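Local coordinates for isomerase/lactonizing enzyme (Agrobacterium tumefaciens, PDB 1RVK), which is of unknown function but, as a magnesium-binding member of the enolase superfamily, probably abstracts the proton alpha to a substrate carboxylate, at residues 11-16 with 342-347; 58-63 with 93-98; 122-127 with 319-324; 137-142 with 172-177; 160-165 with 353-358. All coordinates share one frame; numbering follows the deposited sequence.

Interaction 1 (11-16 with 342-347); sequences FRTTTR and GHDYLK
The carboxylate of Asp344 and the ring of Tyr345 dock on Thr13, Thr14 and Phe11, a partly polar, partly aromatic contact between edge strand 3-15 of the N-terminal three-stranded sheet and the long loop that follows barrel strand 328-333. Asp344 spends one oxygen on each threonine. OD1 accepts from the hydroxyl Thr13 OG1 at 2.6 Å, OD2 from the backbone Thr14 N at 2.8 Å; both donors arrive on the syn side, and the second bond is nearly straight (167°). This two-pronged grip fixes the rotation of the carboxylate. Thr13 OG1 lies trans to its own backbone N (chi1 -180°), which carries the hydroxyl to the loop, where it also sits at the edge of the Tyr345 ring, 3.6 Å from CD2. Phe11 turns its ring edge to the face of Tyr345 in an offset edge-to-face pair, with centroids 5.2 Å apart and planes at 69°; Phe11 CE2 meets Tyr345 CB at 3.6 Å. The opposite face of the tyrosine carries CB of His343, whose carbonyl accepts from Leu346 N to close a type I turn. A water joins Thr14 O to Asp344 N. Along one edge of the strand, backbone bonds run to strand 30-42, while Phe375 of helix 373-378 packs on Asp344 and Tyr345, and Ile376 on Phe11.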
# COMPACT_ATOMS: atom_id res chain seq x y z
N PHE A 11 7.77 -17.46 9.55
CA PHE A 11 8.79 -17.16 10.55
C PHE A 11 8.31 -16.03 11.44
O PHE A 11 7.29 -15.40 11.16
CB PHE A 11 10.09 -16.75 9.86
CG PHE A 11 9.97 -15.52 9.01
CD1 PHE A 11 9.43 -15.60 7.73
CD2 PHE A 11 10.39 -14.28 9.49
CE1 PHE A 11 9.30 -14.46 6.94
CE2 PHE A 11 10.26 -13.14 8.71
CZ PHE A 11 9.72 -13.22 7.43
N ARG A 12 9.05 -15.77 12.51
CA ARG A 12 8.69 -14.71 13.45
C ARG A 12 9.56 -13.47 13.26
O ARG A 12 10.79 -13.55 13.23
CB ARG A 12 8.86 -15.20 14.90
CG ARG A 12 8.36 -16.61 15.16
CD ARG A 12 8.96 -17.16 16.46
NE ARG A 12 8.85 -18.62 16.54
CZ ARG A 12 7.70 -19.27 16.70
NH1 ARG A 12 6.56 -18.60 16.79
NH2 ARG A 12 7.69 -20.60 16.76
N THR A 13 8.91 -12.31 13.13
CA THR A 13 9.62 -11.05 12.99
C THR A 13 9.36 -10.26 14.27
O THR A 13 8.26 -10.31 14.82
CB THR A 13 9.12 -10.24 11.76
OG1 THR A 13 9.85 -9.02 11.67
CG2 THR A 13 7.64 -9.93 11.88
N THR A 14 10.37 -9.54 14.75
CA THR A 14 10.23 -8.75 15.96
C THR A 14 9.88 -7.32 15.56
O THR A 14 10.61 -6.68 14.82
CB THR A 14 11.54 -8.74 16.76
OG1 THR A 14 11.86 -10.09 17.14
CG2 THR A 14 11.39 -7.89 18.01
N THR A 15 8.75 -6.83 16.07
CA THR A 15 8.29 -5.50 15.71
C THR A 15 7.49 -4.84 16.83
O THR A 15 7.04 -5.51 17.77
CB THR A 15 7.41 -5.58 14.45
OG1 THR A 15 6.89 -4.28 14.13
CG2 THR A 15 6.26 -6.54 14.66
N ARG A 16 7.31 -3.53 16.73
CA ARG A 16 6.53 -2.78 17.71
C ARG A 16 5.23 -2.35 17.05
O ARG A 16 4.45 -1.59 17.62
CB ARG A 16 7.31 -1.56 18.20
CG ARG A 16 8.30 -1.89 19.31
CD ARG A 16 9.17 -0.70 19.68
NE ARG A 16 9.96 -0.98 20.89
CZ ARG A 16 9.47 -0.95 22.12
NH1 ARG A 16 10.26 -1.23 23.15
NH2 ARG A 16 8.20 -0.62 22.34
N GLY A 342 14.15 -0.25 9.20
CA GLY A 342 13.82 -1.43 8.41
C GLY A 342 13.22 -2.61 9.17
O GLY A 342 12.70 -2.46 10.27
N HIS A 343 13.31 -3.78 8.55
CA HIS A 343 12.78 -5.02 9.11
C HIS A 343 13.93 -5.96 9.44
O HIS A 343 14.94 -5.95 8.75
CB HIS A 343 11.86 -5.69 8.09
CG HIS A 343 10.69 -4.85 7.69
ND1 HIS A 343 9.56 -4.72 8.47
CD2 HIS A 343 10.48 -4.08 6.60
CE1 HIS A 343 8.71 -3.90 7.88
NE2 HIS A 343 9.25 -3.49 6.74
N ASP A 344 13.77 -6.77 10.48
CA ASP A 344 14.85 -7.69 10.85
C ASP A 344 15.11 -8.79 9.83
O ASP A 344 16.20 -9.37 9.80
CB ASP A 344 14.60 -8.30 12.24
CG ASP A 344 13.21 -8.89 12.41
OD1 ASP A 344 12.48 -9.06 11.41
OD2 ASP A 344 12.85 -9.20 13.57
N TYR A 345 14.13 -9.08 8.97
CA TYR A 345 14.30 -10.13 7.97
C TYR A 345 14.82 -9.63 6.62
O TYR A 345 14.93 -10.39 5.66
CB TYR A 345 12.99 -10.92 7.79
CG TYR A 345 11.80 -10.10 7.36
CD1 TYR A 345 11.53 -9.87 6.01
CD2 TYR A 345 10.93 -9.55 8.30
CE1 TYR A 345 10.43 -9.12 5.61
CE2 TYR A 345 9.82 -8.80 7.91
CZ TYR A 345 9.58 -8.59 6.56
OH TYR A 345 8.48 -7.84 6.17
N LEU A 346 15.16 -8.34 6.57
CA LEU A 346 15.69 -7.71 5.37
C LEU A 346 17.03 -7.08 5.73
O LEU A 346 17.13 -6.36 6.72
CB LEU A 346 14.71 -6.64 4.87
CG LEU A 346 13.88 -6.93 3.61
CD1 LEU A 346 13.45 -8.39 3.57
CD2 LEU A 346 12.68 -6.00 3.58
N LYS A 347 18.06 -7.34 4.93
CA LYS A 347 19.40 -6.81 5.21
C LYS A 347 19.54 -5.31 4.92
O LYS A 347 20.36 -4.63 5.54
CB LYS A 347 20.45 -7.57 4.41
CG LYS A 347 20.55 -9.06 4.72
CD LYS A 347 21.73 -9.68 3.98
CE LYS A 347 21.88 -11.16 4.28
NZ LYS A 347 20.73 -11.94 3.78
O HOH W 1 11.71 -5.84 12.12

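Interaction 2 (58-63 with 93-98); sequences RPHVIE and AAQLTD
Helix 59-70 begins beside the loop that leads into helix 98-116, the two backbones coming nearest at Val61 and Leu96, whose CA atoms are 6.6 Å apart. Gln95 lies over the first turn of the helix. Its CB approaches the edge of the His60 ring, 3.9 Å from CE1, and the two side chains cross at about a right angle. The imidazole reaches the loop because CG stands trans to the backbone N of His60 (chi1 176°). Arg58, the N-cap residue, sends an extended chain from CG to NE past the helix start, bringing the edge of its guanidinium to the Gln95 amide, with the two planes 80° apart. A water bridges this end of the contact: it accepts from Arg58 NH1 at 2.9 Å and donates to Gln95 O at 2.7 Å. Glu55 O is a second acceptor for NH1. Deeper in, Val61 places CG2 3.8 Å from Gln95 O and CG1 4.1 Å from Leu96 CD1, and Phe65 and Leu101 continue the apolar layer. Thr97 caps the following helix through a bond from Thr100 N to its OG1. Such packing of a helix start against a capped interhelical loop belongs to the helical part of the enolase-type N-terminal domain.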
# COMPACT_ATOMS: atom_id res chain seq x y z
N ARG A 58 -1.96 -19.80 3.49
CA ARG A 58 -2.05 -21.00 4.32
C ARG A 58 -2.22 -22.22 3.41
O ARG A 58 -2.58 -22.10 2.23
CB ARG A 58 -3.21 -20.88 5.32
CG ARG A 58 -4.61 -20.78 4.71
CD ARG A 58 -5.64 -20.56 5.81
NE ARG A 58 -7.02 -20.71 5.35
CZ ARG A 58 -7.66 -19.82 4.60
NH1 ARG A 58 -7.06 -18.70 4.22
NH2 ARG A 58 -8.92 -20.05 4.23
N PRO A 59 -1.96 -23.42 3.94
CA PRO A 59 -2.09 -24.66 3.16
C PRO A 59 -3.36 -24.81 2.32
O PRO A 59 -3.29 -25.21 1.16
CB PRO A 59 -1.95 -25.74 4.22
CG PRO A 59 -0.95 -25.13 5.16
CD PRO A 59 -1.48 -23.72 5.30
N HIS A 60 -4.51 -24.50 2.90
CA HIS A 60 -5.76 -24.63 2.16
C HIS A 60 -5.73 -23.91 0.82
O HIS A 60 -6.15 -24.46 -0.20
CB HIS A 60 -6.94 -24.11 2.98
CG HIS A 60 -8.24 -24.13 2.23
ND1 HIS A 60 -8.75 -23.01 1.61
CD2 HIS A 60 -9.10 -25.14 1.96
CE1 HIS A 60 -9.87 -23.33 0.98
NE2 HIS A 60 -10.10 -24.62 1.18
N VAL A 61 -5.23 -22.68 0.83
CA VAL A 61 -5.16 -21.87 -0.38
C VAL A 61 -4.07 -22.35 -1.33
O VAL A 61 -4.27 -22.37 -2.55
CB VAL A 61 -4.91 -20.38 -0.03
CG1 VAL A 61 -4.85 -19.55 -1.29
CG2 VAL A 61 -6.02 -19.88 0.88
N ILE A 62 -2.93 -22.73 -0.78
CA ILE A 62 -1.81 -23.20 -1.59
C ILE A 62 -2.14 -24.51 -2.30
O ILE A 62 -1.93 -24.64 -3.50
CB ILE A 62 -0.54 -23.42 -0.72
CG1 ILE A 62 -0.09 -22.09 -0.10
CG2 ILE A 62 0.57 -24.05 -1.56
CD1 ILE A 62 0.27 -21.02 -1.12
N GLU A 63 -2.68 -25.46 -1.56
CA GLU A 63 -2.99 -26.76 -2.14
C GLU A 63 -4.19 -26.77 -3.08
O GLU A 63 -4.14 -27.36 -4.16
CB GLU A 63 -3.22 -27.78 -1.02
CG GLU A 63 -2.02 -27.92 -0.09
CD GLU A 63 -0.79 -28.46 -0.79
OE1 GLU A 63 0.32 -28.29 -0.25
OE2 GLU A 63 -0.93 -29.06 -1.87
N ALA A 93 -15.43 -20.19 -2.56
CA ALA A 93 -16.07 -20.08 -1.25
C ALA A 93 -15.44 -18.93 -0.47
O ALA A 93 -15.27 -19.01 0.75
CB ALA A 93 -15.93 -21.39 -0.47
N ALA A 94 -15.10 -17.87 -1.20
CA ALA A 94 -14.49 -16.66 -0.64
C ALA A 94 -13.09 -16.82 -0.06
O ALA A 94 -12.61 -15.93 0.65
CB ALA A 94 -15.42 -16.04 0.41
N GLN A 95 -12.43 -17.93 -0.36
CA GLN A 95 -11.09 -18.16 0.18
C GLN A 95 -9.92 -17.76 -0.72
O GLN A 95 -8.82 -17.55 -0.23
CB GLN A 95 -10.95 -19.63 0.61
CG GLN A 95 -12.05 -20.09 1.56
CD GLN A 95 -12.26 -19.14 2.73
OE1 GLN A 95 -13.39 -18.78 3.06
NE2 GLN A 95 -11.17 -18.73 3.37
N LEU A 96 -10.14 -17.65 -2.03
CA LEU A 96 -9.06 -17.23 -2.93
C LEU A 96 -9.24 -15.73 -3.11
O LEU A 96 -9.98 -15.28 -3.99
CB LEU A 96 -9.14 -17.95 -4.28
CG LEU A 96 -8.00 -17.62 -5.26
CD1 LEU A 96 -6.66 -17.98 -4.64
CD2 LEU A 96 -8.21 -18.36 -6.57
N THR A 97 -8.56 -14.96 -2.27
CA THR A 97 -8.66 -13.51 -2.25
C THR A 97 -7.69 -12.74 -3.15
O THR A 97 -6.72 -13.31 -3.66
CB THR A 97 -8.46 -13.00 -0.83
OG1 THR A 97 -7.10 -13.24 -0.44
CG2 THR A 97 -9.39 -13.74 0.12
N ASP A 98 -7.96 -11.45 -3.33
CA ASP A 98 -7.08 -10.61 -4.14
C ASP A 98 -5.71 -10.58 -3.47
O ASP A 98 -4.69 -10.45 -4.14
CB ASP A 98 -7.62 -9.18 -4.25
CG ASP A 98 -8.91 -9.08 -5.04
OD1 ASP A 98 -9.21 -10.01 -5.82
OD2 ASP A 98 -9.62 -8.07 -4.89
O HOH W 2 -8.37 -16.93 2.31

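Interaction 3 (122-127 with 319-324); sequences KLIGGY and VAATKN
Tyr127 and its glycine-rich lead-in pack on the C-terminal end of helix 313-321, where the chain passes from helix 120-124 toward the first strand, 130-137, of the enolase-type barrel. The backbone supplies one direct bond: Tyr127 N donates to Ala320 O at 3.0 Å, in the carbonyl plane, with an N-H...O angle of 152°. Arg128 extends the pairing through a further backbone bond to Ala320 and a side-chain bond to Val319 O, so the carbonyls of Val319 and Ala320 both find donors on the incoming chain. Water handles a neighbouring pair of acceptors: Gly125 O and Ala321 O stand 3.5 Å apart, and one molecule donates to both, at 2.6 and 2.7 Å. Gly125, with positive phi, turns the chain out of its helix and aims that carbonyl at the water. Gly126 follows close in, its CA 4.5 Å from Ala321 CA. Apolar contact comes first from Ile124, whose CG2 rests on Ala321 CB; Trp109 of helix 98-116 also touches the isoleucine. The larger share belongs to Tyr127, whose ring swings over the residues after the helix, CG trans to the backbone N (chi1 177°). Lys323 runs obliquely along the ring toward the phenol oxygen, its CG near Tyr127 OH, and its CB forms a CH-pi contact 3.6 Å from the ring centroid, only 11° off the normal.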
# COMPACT_ATOMS: atom_id res chain seq x y z
N LYS A 122 12.61 -2.11 -14.32
CA LYS A 122 13.39 -2.00 -15.55
C LYS A 122 12.87 -3.01 -16.58
O LYS A 122 12.96 -2.77 -17.79
CB LYS A 122 14.87 -2.26 -15.28
CG LYS A 122 15.56 -1.14 -14.50
CD LYS A 122 15.79 0.10 -15.36
CE LYS A 122 16.56 1.16 -14.58
NZ LYS A 122 16.90 2.36 -15.38
N LEU A 123 12.34 -4.13 -16.10
CA LEU A 123 11.79 -5.17 -16.97
C LEU A 123 10.47 -4.70 -17.56
O LEU A 123 10.16 -4.96 -18.72
CB LEU A 123 11.55 -6.47 -16.19
CG LEU A 123 12.76 -7.35 -15.89
CD1 LEU A 123 12.29 -8.59 -15.14
CD2 LEU A 123 13.44 -7.75 -17.20
N ILE A 124 9.69 -4.01 -16.73
CA ILE A 124 8.41 -3.49 -17.16
C ILE A 124 8.65 -2.40 -18.20
O ILE A 124 7.96 -2.31 -19.21
CB ILE A 124 7.64 -2.87 -15.97
CG1 ILE A 124 7.26 -3.96 -14.98
CG2 ILE A 124 6.42 -2.12 -16.47
CD1 ILE A 124 6.71 -3.44 -13.66
N GLY A 125 9.66 -1.58 -17.93
CA GLY A 125 10.00 -0.46 -18.78
C GLY A 125 10.03 0.70 -17.81
O GLY A 125 8.98 1.22 -17.42
N GLY A 126 11.22 1.11 -17.40
CA GLY A 126 11.33 2.18 -16.42
C GLY A 126 10.98 3.59 -16.83
O GLY A 126 11.15 3.98 -17.98
N TYR A 127 10.47 4.35 -15.87
CA TYR A 127 10.15 5.75 -16.11
C TYR A 127 11.05 6.62 -15.24
O TYR A 127 11.58 7.63 -15.71
CB TYR A 127 8.68 6.08 -15.78
CG TYR A 127 8.39 7.55 -15.96
CD1 TYR A 127 8.39 8.12 -17.23
CD2 TYR A 127 8.19 8.39 -14.86
CE1 TYR A 127 8.22 9.50 -17.40
CE2 TYR A 127 8.01 9.76 -15.02
CZ TYR A 127 8.03 10.31 -16.30
OH TYR A 127 7.89 11.67 -16.47
N VAL A 319 5.36 2.31 -9.09
CA VAL A 319 5.53 3.76 -9.16
C VAL A 319 6.71 4.16 -10.05
O VAL A 319 6.63 5.12 -10.82
CB VAL A 319 5.74 4.36 -7.74
CG1 VAL A 319 6.09 5.84 -7.84
CG2 VAL A 319 4.47 4.17 -6.91
N ALA A 320 7.81 3.41 -9.97
CA ALA A 320 8.99 3.71 -10.77
C ALA A 320 8.79 3.42 -12.26
O ALA A 320 9.46 4.02 -13.11
CB ALA A 320 10.18 2.92 -10.24
N ALA A 321 7.87 2.52 -12.56
CA ALA A 321 7.61 2.14 -13.94
C ALA A 321 6.57 3.02 -14.63
O ALA A 321 6.35 2.89 -15.84
CB ALA A 321 7.17 0.68 -14.00
N THR A 322 5.92 3.90 -13.89
CA THR A 322 4.89 4.75 -14.46
C THR A 322 5.10 6.25 -14.22
O THR A 322 5.85 6.65 -13.33
CB THR A 322 3.50 4.35 -13.92
OG1 THR A 322 3.49 4.45 -12.49
CG2 THR A 322 3.18 2.92 -14.32
N LYS A 323 4.43 7.06 -15.03
CA LYS A 323 4.55 8.51 -14.93
C LYS A 323 3.42 9.21 -14.18
O LYS A 323 3.66 10.16 -13.44
CB LYS A 323 4.64 9.12 -16.34
CG LYS A 323 4.54 10.64 -16.39
CD LYS A 323 4.56 11.13 -17.83
CE LYS A 323 4.40 12.65 -17.93
NZ LYS A 323 3.05 13.09 -17.51
N ASN A 324 2.19 8.72 -14.37
CA ASN A 324 1.03 9.35 -13.76
C ASN A 324 0.72 9.00 -12.31
O ASN A 324 -0.39 8.57 -11.98
CB ASN A 324 -0.21 9.12 -14.62
CG ASN A 324 -0.58 7.65 -14.76
OD1 ASN A 324 -1.76 7.29 -14.70
ND2 ASN A 324 0.42 6.80 -14.95
O HOH W 3 6.42 1.17 -17.94

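Interaction 4 (137-142 with 172-177); sequences IMCGDE and TWMPPV
Two loops at the C-terminal ends of neighbouring parallel barrel strands, 130-137 and 167-171, meet here, at the end of the barrel that holds the magnesium site of Asp206, Glu232 and Glu258. Gly140 presses against Trp173: its CA lies over the face of the indole, 3.5 Å from CD1 and 3.9 Å from the centroid of the five-membered ring, a CH-pi contact. The ring edge is used as well, Trp173 NE1 making a weak, bent bond (130°) to Asp141 O in the indole plane, an N-H it shares with Leu147 O, also weakly. Gly140 N points almost straight at Thr172 O, 3.2 Å away, again a weak bond. One water accepts from Met174 N and lies within hydrogen-bonding distance of Gly140 O, which also receives His26 NE2. The extended selenomethionine Met174 carries CE to within 3.8 Å of Cys139 SG; its side chain is about 7 Å from the magnesium, consistent with a place in the second shell of the metal site. Val177 fills the outer part, CG2 against Gly140 O and CG1 4.0 Å from Glu142 CD. Asp141 OD2 turns to His334 NE2. The direct bonds across this mostly buried contact are weak, so CH-pi and apolar contacts and the water probably share the work of holding the loops together.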
# COMPACT_ATOMS: atom_id res chain seq x y z
N ILE A 137 1.32 9.14 7.87
CA ILE A 137 1.19 9.00 9.32
C ILE A 137 0.13 7.99 9.77
O ILE A 137 -0.99 7.98 9.25
CB ILE A 137 0.87 10.36 9.97
CG1 ILE A 137 1.93 11.39 9.56
CG2 ILE A 137 0.85 10.22 11.49
CD1 ILE A 137 1.63 12.80 10.02
N MSE A 138 0.49 7.16 10.74
CA MSE A 138 -0.43 6.16 11.29
C MSE A 138 -1.72 6.77 11.81
O MSE A 138 -1.78 7.97 12.13
CB MSE A 138 0.21 5.39 12.45
CG MSE A 138 1.29 4.40 12.07
SE MSE A 138 1.73 3.27 13.59
CE MSE A 138 2.69 1.89 12.65
N CYS A 139 -2.76 5.94 11.93
CA CYS A 139 -4.04 6.38 12.46
C CYS A 139 -3.81 6.95 13.85
O CYS A 139 -2.84 6.58 14.53
CB CYS A 139 -5.01 5.20 12.56
SG CYS A 139 -5.53 4.51 10.98
N GLY A 140 -4.70 7.83 14.29
CA GLY A 140 -4.56 8.42 15.60
C GLY A 140 -4.69 7.43 16.74
O GLY A 140 -5.25 6.34 16.58
N ASP A 141 -4.18 7.80 17.91
CA ASP A 141 -4.26 6.93 19.08
C ASP A 141 -4.57 7.74 20.33
O ASP A 141 -5.03 8.88 20.25
CB ASP A 141 -2.94 6.17 19.26
CG ASP A 141 -1.71 7.07 19.22
OD1 ASP A 141 -1.69 8.09 19.95
OD2 ASP A 141 -0.76 6.76 18.47
N GLU A 142 -4.33 7.14 21.49
CA GLU A 142 -4.57 7.80 22.76
C GLU A 142 -3.30 7.74 23.60
O GLU A 142 -3.35 7.76 24.83
CB GLU A 142 -5.75 7.14 23.47
CG GLU A 142 -7.07 7.34 22.74
CD GLU A 142 -8.24 6.63 23.40
OE1 GLU A 142 -8.34 5.39 23.27
OE2 GLU A 142 -9.05 7.31 24.05
N THR A 172 -6.38 10.05 10.44
CA THR A 172 -6.86 10.53 11.73
C THR A 172 -7.46 9.46 12.64
O THR A 172 -7.28 8.27 12.39
CB THR A 172 -7.83 11.72 11.54
OG1 THR A 172 -8.71 11.46 10.43
CG2 THR A 172 -7.04 12.99 11.25
N TRP A 173 -8.14 9.88 13.70
CA TRP A 173 -8.70 8.94 14.68
C TRP A 173 -9.88 8.09 14.23
O TRP A 173 -10.84 8.59 13.63
CB TRP A 173 -9.10 9.71 15.95
CG TRP A 173 -7.95 10.41 16.60
CD1 TRP A 173 -7.07 9.89 17.51
CD2 TRP A 173 -7.55 11.77 16.38
NE1 TRP A 173 -6.15 10.85 17.88
CE2 TRP A 173 -6.42 12.01 17.20
CE3 TRP A 173 -8.03 12.81 15.57
CZ2 TRP A 173 -5.77 13.24 17.24
CZ3 TRP A 173 -7.38 14.04 15.61
CH2 TRP A 173 -6.26 14.25 16.44
N MSE A 174 -9.81 6.81 14.55
CA MSE A 174 -10.86 5.86 14.18
C MSE A 174 -11.11 4.86 15.31
O MSE A 174 -10.20 4.56 16.09
CB MSE A 174 -10.43 5.09 12.92
CG MSE A 174 -10.05 5.98 11.75
SE MSE A 174 -9.55 4.95 10.19
CE MSE A 174 -8.48 6.28 9.29
N PRO A 175 -12.34 4.35 15.42
CA PRO A 175 -12.56 3.38 16.50
C PRO A 175 -11.63 2.19 16.26
O PRO A 175 -11.22 1.94 15.12
CB PRO A 175 -14.04 3.03 16.36
CG PRO A 175 -14.34 3.32 14.92
CD PRO A 175 -13.57 4.58 14.66
N PRO A 176 -11.31 1.41 17.30
CA PRO A 176 -11.74 1.51 18.70
C PRO A 176 -11.28 2.69 19.56
O PRO A 176 -11.39 2.62 20.79
CB PRO A 176 -11.32 0.17 19.28
CG PRO A 176 -10.07 -0.13 18.54
CD PRO A 176 -10.44 0.23 17.12
N VAL A 177 -10.75 3.76 18.97
CA VAL A 177 -10.37 4.91 19.79
C VAL A 177 -11.67 5.34 20.45
O VAL A 177 -12.65 5.65 19.77
CB VAL A 177 -9.79 6.08 18.95
CG1 VAL A 177 -9.81 7.37 19.77
CG2 VAL A 177 -8.35 5.77 18.55
O HOH W 4 -7.30 5.55 14.99

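Interaction 5 (160-165 with 353-358); sequences LVKRGY and MDRDGF
Arg163 and Tyr165 enclose the selenomethionine Met353. Its CE sits over the centre of the tyrosine ring, 3.5 Å from the centroid and 9° off the normal, while Met353 SE lies obliquely, 3.4 Å from Tyr165 CE1: a CH-pi and Met-aromatic contact together. A bend at the last torsion (chi3 81°) brings the methyl over the ring, and CE also touches a face of the Arg163 guanidinium. That guanidinium grips the loop backbone by its edge. NH2 donates to Met353 O at 2.8 Å, almost straight (172°) and in the guanidinium plane; NH1 reaches Asp354 O at 3.2 Å from well above the carbonyl plane, across from Gly357 N, which meets the same oxygen from the other face. Arg355 folds back over the helix end, its guanidinium face above Arg163 O, a buried carbonyl without a partner. One water takes protons from Arg355 NH2 and, weakly, Lys162 NZ; another donates to Lys162 O and Arg355 O. Further out, Asp340 pairs with Arg163 NE and Arg330 with Tyr165 OH, which probably help to position both side chains. Asp354 OD1 receives Asp356 N, an Asx turn, and Phe358 N, shaping the type I turn. Gly164 lies against this turn, its CA 3.5 Å from Arg355 O, and ends helix 150-163 in a Schellman motif, part of an alpha-to-beta connection of the barrel.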
# COMPACT_ATOMS: atom_id res chain seq x y z
N LEU A 160 8.85 15.37 10.28
CA LEU A 160 8.89 14.77 8.94
C LEU A 160 9.42 15.74 7.89
O LEU A 160 10.11 15.33 6.95
CB LEU A 160 7.49 14.27 8.55
CG LEU A 160 6.91 13.18 9.44
CD1 LEU A 160 5.50 12.84 8.96
CD2 LEU A 160 7.80 11.93 9.42
N VAL A 161 9.11 17.03 8.04
CA VAL A 161 9.59 18.02 7.09
C VAL A 161 11.11 18.11 7.23
O VAL A 161 11.84 18.20 6.25
CB VAL A 161 8.96 19.41 7.35
CG1 VAL A 161 9.66 20.48 6.52
CG2 VAL A 161 7.47 19.37 7.00
N LYS A 162 11.59 18.06 8.47
CA LYS A 162 13.02 18.11 8.74
C LYS A 162 13.71 16.92 8.07
O LYS A 162 14.82 17.05 7.54
CB LYS A 162 13.28 18.08 10.25
CG LYS A 162 14.74 18.19 10.64
CD LYS A 162 14.90 18.19 12.16
CE LYS A 162 16.36 18.30 12.57
NZ LYS A 162 17.18 17.17 12.05
N ARG A 163 13.05 15.76 8.09
CA ARG A 163 13.59 14.54 7.48
C ARG A 163 13.73 14.67 5.97
O ARG A 163 14.56 14.01 5.35
CB ARG A 163 12.70 13.34 7.81
CG ARG A 163 13.09 12.05 7.11
CD ARG A 163 14.45 11.53 7.56
NE ARG A 163 14.81 10.29 6.88
CZ ARG A 163 15.28 10.21 5.64
NH1 ARG A 163 15.47 11.30 4.92
NH2 ARG A 163 15.56 9.02 5.11
N GLY A 164 12.90 15.52 5.36
CA GLY A 164 12.98 15.72 3.93
C GLY A 164 11.70 15.49 3.15
O GLY A 164 11.65 15.79 1.96
N TYR A 165 10.67 14.96 3.81
CA TYR A 165 9.40 14.72 3.13
C TYR A 165 8.82 16.01 2.58
O TYR A 165 8.73 17.01 3.30
CB TYR A 165 8.40 14.09 4.11
CG TYR A 165 8.70 12.65 4.48
CD1 TYR A 165 8.43 11.62 3.59
CD2 TYR A 165 9.25 12.33 5.72
CE1 TYR A 165 8.69 10.29 3.92
CE2 TYR A 165 9.52 10.99 6.07
CZ TYR A 165 9.23 9.99 5.16
OH TYR A 165 9.48 8.67 5.48
N MSE A 353 15.44 6.72 1.45
CA MSE A 353 15.06 8.06 1.03
C MSE A 353 16.15 9.08 1.37
O MSE A 353 16.66 9.09 2.49
CB MSE A 353 13.74 8.48 1.69
CG MSE A 353 13.19 9.79 1.16
SE MSE A 353 11.52 10.31 1.98
CE MSE A 353 12.23 11.08 3.62
N ASP A 354 16.53 9.92 0.40
CA ASP A 354 17.55 10.92 0.68
C ASP A 354 17.00 12.09 1.48
O ASP A 354 15.82 12.11 1.84
CB ASP A 354 18.23 11.42 -0.61
CG ASP A 354 17.28 12.11 -1.57
OD1 ASP A 354 16.33 12.79 -1.12
OD2 ASP A 354 17.50 12.00 -2.80
N ARG A 355 17.87 13.05 1.78
CA ARG A 355 17.48 14.20 2.58
C ARG A 355 16.59 15.19 1.84
O ARG A 355 16.11 16.16 2.44
CB ARG A 355 18.74 14.93 3.08
CG ARG A 355 19.69 14.05 3.87
CD ARG A 355 19.04 13.56 5.15
NE ARG A 355 18.67 14.66 6.03
CZ ARG A 355 18.09 14.52 7.22
NH1 ARG A 355 17.81 13.30 7.67
NH2 ARG A 355 17.79 15.58 7.95
N ASP A 356 16.36 14.95 0.55
CA ASP A 356 15.52 15.83 -0.25
C ASP A 356 14.11 15.26 -0.45
O ASP A 356 13.28 15.87 -1.13
CB ASP A 356 16.18 16.09 -1.61
CG ASP A 356 17.39 17.00 -1.50
OD1 ASP A 356 18.24 16.98 -2.42
OD2 ASP A 356 17.49 17.75 -0.50
N GLY A 357 13.85 14.10 0.13
CA GLY A 357 12.53 13.50 0.01
C GLY A 357 12.35 12.54 -1.15
O GLY A 357 11.22 12.18 -1.48
N PHE A 358 13.44 12.13 -1.78
CA PHE A 358 13.36 11.19 -2.90
C PHE A 358 13.76 9.78 -2.48
O PHE A 358 14.81 9.57 -1.88
CB PHE A 358 14.27 11.61 -4.06
CG PHE A 358 13.75 12.76 -4.87
CD1 PHE A 358 14.07 14.07 -4.53
CD2 PHE A 358 12.95 12.52 -5.98
CE1 PHE A 358 13.60 15.13 -5.29
CE2 PHE A 358 12.47 13.59 -6.75
CZ PHE A 358 12.80 14.89 -6.40
O HOH W 5 16.12 14.42 10.20
O HOH W 6 16.20 17.20 4.98

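How the interactions relate
Interactions 1 and 3 join the N-terminal part of the chain to late parts of the barrel domain, with centres 28 Å apart; interaction 2 stays within the N-terminal domain, and interactions 4 and 5 within the barrel. Along the chain, 58-63 with 93-98 closes before 122-127 opens, while interaction 5 crosses 1, 3 and 4. Interactions 1 and 5 draw on the same long connection between strands 328-333 and 358-360. Interactions 4 and 5 touch, Ile137 CG1 lying 3.9 Å from Leu160 CD1: 137-142 leads toward helix 150-163, and 160-165 holds its end. Interactions 2 and 5 are farthest apart, about 40 Å between centres. Interactions 1 and 3 thus hold the late chain to the N-terminal part.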